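Local coordinates for protein gp18 (Listeria monocytogenes EGD-e, PDB 3GS9) that is a prophage tail protein of the endopeptidase tail family, probably serving as a structural component of the phage tail, at residues I227-T230 with S231-V234; Q156-D160 with Y161-V165. All blocks are in the same frame, centred on the assembly; numbering follows the deposited sequence.

Contact 1 (I227-T230 with S231-V234); sequences ITYT and SPEV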
ATOM      1  N   ILE A 227      16.811 -25.110 -10.905  1.00 22.56           N
ATOM      2  CA  ILE A 227      17.467 -25.683  -9.740  1.00 23.13           C
ATOM      3  C   ILE A 227      16.377 -25.938  -8.664  1.00 20.70           C
ATOM      4  O   ILE A 227      15.500 -25.115  -8.484  1.00 20.12           O
ATOM      5  CB  ILE A 227      18.523 -24.673  -9.191  1.00 23.63           C
ATOM      6  CG1 ILE A 227      19.577 -24.312 -10.250  1.00 30.87           C
ATOM      7  CG2 ILE A 227      19.196 -25.193  -7.929  1.00 31.46           C
ATOM      8  CD1 ILE A 227      20.352 -25.455 -10.784  1.00 28.63           C
ATOM      9  N   THR A 228      16.411 -27.098  -8.011  1.00 21.67           N
ATOM     10  CA  THR A 228      15.510 -27.372  -6.878  0.50 21.77           C
ATOM     11  C   THR A 228      16.310 -27.510  -5.590  1.00 22.25           C
ATOM     12  O   THR A 228      17.397 -28.108  -5.572  1.00 23.95           O
ATOM     13  CB  THR A 228      14.661 -28.655  -7.093  0.50 22.42           C
ATOM     14  OG1 THR A 228      15.483 -29.816  -6.928  0.50 28.70           O
ATOM     15  CG2 THR A 228      14.020 -28.656  -8.477  0.50 22.35           C
ATOM     16  N   TYR A 229      15.803 -26.929  -4.514  1.00 19.57           N
ATOM     17  CA  TYR A 229      16.361 -27.110  -3.193  1.00 19.79           C
ATOM     18  C   TYR A 229      15.259 -27.685  -2.307  1.00 20.75           C
ATOM     19  O   TYR A 229      14.169 -27.106  -2.250  1.00 18.65           O
ATOM     20  CB  TYR A 229      16.892 -25.793  -2.614  1.00 19.26           C
ATOM     21  CG  TYR A 229      17.285 -25.984  -1.176  1.00 21.70           C
ATOM     22  CD1 TYR A 229      18.325 -26.839  -0.833  1.00 26.62           C
ATOM     23  CD2 TYR A 229      16.555 -25.394  -0.148  1.00 20.47           C
ATOM     24  CE1 TYR A 229      18.658 -27.059   0.493  1.00 25.75           C
ATOM     25  CE2 TYR A 229      16.882 -25.601   1.178  1.00 20.12           C
ATOM     26  CZ  TYR A 229      17.936 -26.431   1.495  1.00 20.40           C
ATOM     27  OH  TYR A 229      18.279 -26.669   2.820  1.00 23.36           O
ATOM     28  N   THR A 230      15.553 -28.818  -1.657  1.00 21.77           N
ATOM     29  CA  THR A 230      14.604 -29.537  -0.787  1.00 19.71           C
ATOM     30  C   THR A 230      15.083 -29.512   0.644  1.00 20.64           C
ATOM     31  O   THR A 230      16.202 -29.915   0.924  1.00 20.97           O
ATOM     32  CB  THR A 230      14.452 -31.010  -1.207  1.00 20.93           C
ATOM     33  OG1 THR A 230      14.064 -31.083  -2.571  1.00 21.56           O
ATOM     34  CG2 THR A 230      13.440 -31.735  -0.378  1.00 21.57           C
ATOM     35  N   SER A 231      14.249 -29.023   1.558  1.00 17.10           N
ATOM     36  CA  SER A 231      14.591 -29.044   2.966  1.00 17.61           C
ATOM     37  C   SER A 231      14.628 -30.464   3.520  1.00 18.36           C
ATOM     38  O   SER A 231      13.800 -31.289   3.141  1.00 17.19           O
ATOM     39  CB  SER A 231      13.526 -28.300   3.761  1.00 16.74           C
ATOM     40  OG  SER A 231      13.752 -28.435   5.133  1.00 18.75           O
ATOM     41  N   PRO A 232      15.512 -30.721   4.501  1.00 21.39           N
ATOM     42  CA  PRO A 232      15.345 -31.971   5.269  1.00 23.59           C
ATOM     43  C   PRO A 232      14.000 -32.104   5.995  1.00 23.07           C
ATOM     44  O   PRO A 232      13.599 -33.218   6.298  1.00 24.24           O
ATOM     45  CB  PRO A 232      16.481 -31.934   6.299  1.00 24.32           C
ATOM     46  CG  PRO A 232      17.429 -30.910   5.833  1.00 26.63           C
ATOM     47  CD  PRO A 232      16.686 -29.943   4.943  1.00 24.40           C
ATOM     48  N   GLU A 233      13.317 -30.988   6.251  1.00 20.33           N
ATOM     49  CA  GLU A 233      11.994 -31.012   6.896  1.00 19.90           C
ATOM     50  C   GLU A 233      10.869 -31.495   5.985  1.00 16.59           C
ATOM     51  O   GLU A 233       9.723 -31.595   6.425  1.00 18.25           O
ATOM     52  CB  GLU A 233      11.651 -29.633   7.452  1.00 19.56           C
ATOM     53  CG  GLU A 233      12.621 -29.138   8.537  1.00 21.84           C
ATOM     54  CD  GLU A 233      12.572 -30.015   9.775  1.00 26.32           C
ATOM     55  OE1 GLU A 233      11.730 -29.764  10.660  1.00 23.62           O
ATOM     56  OE2 GLU A 233      13.389 -30.956   9.856  1.00 29.65           O
ATOM     57  N   VAL A 234      11.184 -31.813   4.727  1.00 16.91           N
ATOM     58  CA  VAL A 234      10.202 -32.401   3.829  1.00 18.36           C
ATOM     59  C   VAL A 234       9.683 -33.699   4.425  1.00 17.89           C
ATOM     60  O   VAL A 234       8.526 -34.038   4.217  1.00 21.15           O
ATOM     61  CB  VAL A 234      10.772 -32.643   2.408  1.00 17.49           C
ATOM     62  CG1 VAL A 234      11.797 -33.770   2.437  1.00 18.72           C
ATOM     63  CG2 VAL A 234       9.661 -32.968   1.431  1.00 22.05           C
TER

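Contact 2 (Q156-D160 with Y161-V165); sequences QLLDD and YGVVV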
ATOM      1  N   GLN A 156      20.463  -3.763  -3.237  1.00 14.06           N
ATOM      2  CA  GLN A 156      20.383  -4.739  -4.320  1.00 14.04           C
ATOM      3  C   GLN A 156      21.526  -5.754  -4.218  1.00 13.37           C
ATOM      4  O   GLN A 156      21.332  -6.961  -4.356  1.00 14.63           O
ATOM      5  CB  GLN A 156      20.538  -4.030  -5.663  1.00 14.06           C
ATOM      6  CG  GLN A 156      20.328  -4.991  -6.776  1.00 20.35           C
ATOM      7  CD  GLN A 156      20.673  -4.426  -8.079  1.00 26.96           C
ATOM      8  OE1 GLN A 156      20.406  -3.243  -8.366  1.00 22.90           O
ATOM      9  NE2 GLN A 156      21.308  -5.252  -8.899  1.00 19.66           N
ATOM     10  N   LEU A 157      22.738  -5.253  -4.014  1.00 13.06           N
ATOM     11  CA  LEU A 157      23.909  -6.136  -3.871  1.00 12.83           C
ATOM     12  C   LEU A 157      23.736  -7.129  -2.715  1.00 12.67           C
ATOM     13  O   LEU A 157      24.183  -8.296  -2.815  1.00 14.19           O
ATOM     14  CB  LEU A 157      25.193  -5.310  -3.702  1.00 12.26           C
ATOM     15  CG  LEU A 157      25.530  -4.368  -4.877  1.00 12.73           C
ATOM     16  CD1 LEU A 157      26.792  -3.501  -4.599  1.00 15.83           C
ATOM     17  CD2 LEU A 157      25.594  -5.123  -6.253  1.00 14.41           C
ATOM     18  N   LEU A 158      23.162  -6.673  -1.602  1.00 12.14           N
ATOM     19  CA  LEU A 158      22.950  -7.546  -0.469  1.00 14.72           C
ATOM     20  C   LEU A 158      22.144  -8.758  -0.923  1.00 17.30           C
ATOM     21  O   LEU A 158      22.497  -9.910  -0.612  1.00 14.50           O
ATOM     22  CB  LEU A 158      22.226  -6.826   0.659  1.00 15.49           C
ATOM     23  CG  LEU A 158      22.881  -5.593   1.280  1.00 15.33           C
ATOM     24  CD1 LEU A 158      22.082  -5.137   2.522  1.00 20.24           C
ATOM     25  CD2 LEU A 158      24.317  -5.824   1.652  1.00 15.08           C
ATOM     26  N   ASP A 159      21.084  -8.502  -1.692  1.00 16.43           N
ATOM     27  CA  ASP A 159      20.190  -9.559  -2.194  1.00 15.20           C
ATOM     28  C   ASP A 159      20.877 -10.430  -3.292  1.00 17.90           C
ATOM     29  O   ASP A 159      20.811 -11.679  -3.275  1.00 22.09           O
ATOM     30  CB  ASP A 159      18.912  -8.896  -2.766  1.00 15.37           C
ATOM     31  CG  ASP A 159      18.033  -8.263  -1.705  1.00 26.71           C
ATOM     32  OD1 ASP A 159      18.158  -8.666  -0.529  1.00 27.23           O
ATOM     33  OD2 ASP A 159      17.207  -7.369  -2.060  1.00 32.26           O
ATOM     34  N   ASP A 160      21.546  -9.765  -4.229  1.00 13.71           N
ATOM     35  CA  ASP A 160      22.164 -10.426  -5.364  1.00 13.88           C
ATOM     36  C   ASP A 160      23.222 -11.402  -4.869  1.00 14.30           C
ATOM     37  O   ASP A 160      23.248 -12.557  -5.314  1.00 15.51           O
ATOM     38  CB  ASP A 160      22.829  -9.424  -6.304  1.00 14.66           C
ATOM     39  CG  ASP A 160      21.853  -8.702  -7.196  1.00 14.74           C
ATOM     40  OD1 ASP A 160      20.637  -8.995  -7.167  1.00 15.05           O
ATOM     41  OD2 ASP A 160      22.304  -7.812  -7.960  1.00 18.53           O
ATOM     42  N   TYR A 161      24.150 -10.908  -4.042  1.00 12.31           N
ATOM     43  CA  TYR A 161      25.314 -11.686  -3.574  1.00 13.24           C
ATOM     44  C   TYR A 161      25.117 -12.495  -2.270  1.00 14.01           C
ATOM     45  O   TYR A 161      25.933 -13.360  -1.949  1.00 14.17           O
ATOM     46  CB  TYR A 161      26.537 -10.752  -3.497  1.00 13.37           C
ATOM     47  CG  TYR A 161      26.939 -10.260  -4.863  1.00 11.69           C
ATOM     48  CD1 TYR A 161      27.771 -11.017  -5.689  1.00 12.54           C
ATOM     49  CD2 TYR A 161      26.395  -9.081  -5.387  1.00 14.16           C
ATOM     50  CE1 TYR A 161      28.089 -10.552  -6.947  1.00 12.62           C
ATOM     51  CE2 TYR A 161      26.700  -8.630  -6.648  1.00 14.55           C
ATOM     52  CZ  TYR A 161      27.545  -9.368  -7.427  1.00 15.48           C
ATOM     53  OH  TYR A 161      27.838  -8.912  -8.696  1.00 18.01           O
ATOM     54  N   GLY A 162      24.033 -12.262  -1.530  1.00 13.85           N
ATOM     55  CA  GLY A 162      23.776 -12.981  -0.273  1.00 13.19           C
ATOM     56  C   GLY A 162      24.743 -12.515   0.818  1.00 14.71           C
ATOM     57  O   GLY A 162      25.402 -13.310   1.495  1.00 14.14           O
ATOM     58  N   VAL A 163      24.822 -11.205   0.979  1.00 16.12           N
ATOM     59  CA  VAL A 163      25.723 -10.587   1.920  1.00 15.01           C
ATOM     60  C   VAL A 163      24.975  -9.614   2.824  1.00 16.24           C
ATOM     61  O   VAL A 163      23.832  -9.196   2.531  1.00 14.97           O
ATOM     62  CB  VAL A 163      26.917  -9.845   1.214  1.00 12.79           C
ATOM     63  CG1 VAL A 163      27.787 -10.837   0.399  1.00 19.08           C
ATOM     64  CG2 VAL A 163      26.451  -8.688   0.329  1.00 13.32           C
ATOM     65  N   VAL A 164      25.666  -9.252   3.895  1.00 15.79           N
ATOM     66  CA  VAL A 164      25.218  -8.288   4.901  0.50 15.59           C
ATOM     67  C   VAL A 164      26.201  -7.112   4.865  1.00 17.21           C
ATOM     68  O   VAL A 164      27.347  -7.291   4.489  1.00 16.99           O
ATOM     69  CB  VAL A 164      25.187  -8.974   6.327  0.50 15.70           C
ATOM     70  CG1 VAL A 164      26.532  -9.681   6.652  0.50 11.12           C
ATOM     71  CG2 VAL A 164      24.811  -7.990   7.420  0.50 20.47           C
ATOM     72  N   VAL A 165      25.766  -5.917   5.252  1.00 16.83           N
ATOM     73  CA  VAL A 165      26.710  -4.773   5.355  1.00 14.22           C
ATOM     74  C   VAL A 165      26.707  -4.364   6.807  1.00 17.72           C
ATOM     75  O   VAL A 165      25.642  -4.267   7.414  1.00 16.03           O
ATOM     76  CB  VAL A 165      26.356  -3.573   4.386  1.00 15.68           C
ATOM     77  CG1 VAL A 165      24.937  -3.022   4.630  1.00 21.48           C
ATOM     78  CG2 VAL A 165      27.408  -2.450   4.515  1.00 13.76           C
TER

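Contact 1 (I227-T230 with S231-V234)
From Y229 through T230 to S231 the backbone runs extended, and at P232 it folds into a short 3-10 turn that carries it to V234. The change of course shows how a serine can start a turn at the end of an extended run. Its backbone carbonyl closes the turn, with V234 N bonded to S231 O at 3.1 Å, while its hydroxyl takes the amide of the residue before V234: E233 N donates to S231 OG over 2.8 Å at 155°, which makes an ST turn. The hydroxyl reaches that amide because OG stands anti to the backbone N of S231 (chi1 173°), thrown forward along the chain. S231 OG is also hydrogen-bonded to D266 OD2, so two partners fix the rotation of a buried side chain.

T230 and V234 meet methyl to methyl across the bend, T230 CG2 lying 3.8 Å from V234 CG1. T230 sets this up with its methyl anti to its own N and its OG1 anti to the carbonyl carbon (chi1 -56°); T230 CG2 also lies 3.6 Å from S231 O. Y229 takes a looser part, its OH coming to 4.2 Å from P232 CD as the ring leans forward.

This is a surface element, in the long loop between strand 197-202 and helix 256-259. Backbone hydrogen bonds of I227 with G212, Y229 with I210 and S231 with T208 follow an antiparallel register, so the extended part pairs with an earlier part of the same loop. Y229 rests on L260 and L264, just beyond helix 256-259, and V234 touches I239 farther along the loop that leads to that helix.

Contact 2 (Q156-D160 with Y161-V165)
L158 O is gripped by two amides from the chain leaving helix 150-161. V163 N donates to L158 O at 3.1 Å and 160°, on a lone pair in the carbonyl plane, whereas G162 N makes a weak bond to L158 O, 3.0 Å long and bent to 126°. One residue earlier, L157 O receives Y161 N at 2.9 Å, the regular helical bond. G162 then leaves the helix with positive phi (72°). The bond from V163 N and the apolar contact of L158 with V163 are those of a Schellman ending, although its companion bond, from G162 N to D159 O, is missing.

L158 crosses V163 at about a right angle, L158 CD2 lying 3.8 Å from V163 CG2, and crosses V165 likewise. L157 and Y161 instead lie side by side, L157 CD2 at 3.7 Å from Y161 CE2, with L157 O in plane at the ring edge. Y161 OH is hydrogen-bonded to F109 O and Q142. Along the helix, Q156 NE2 reaches D160 OD2 at 2.9 Å on its syn side; Q142 NE2 also bonds this oxygen, and R249 forms a salt bridge with D160 OD1.

Overall arrangement
Each contact is local to one unbroken stretch, contact 2 at the end of helix 150-161 and contact 1 at a bend in a long loop, but they occupy very different depths. Contact 2 is buried and contact 1 lies at the surface: the centre of contact 2 lies about 10 Å, and that of contact 1 about 26 Å, from the centre of the chain. Their centres are about 23 Å apart and their nearest atoms about 13 Å, so they do not touch. What relates them is the region around helix 256-259: N255 and R258 bind backbone carbonyls of contact 2, and L260 and L264, a little later, receive Y229 of contact 1. In sequence, contact 2 closes before contact 1 opens.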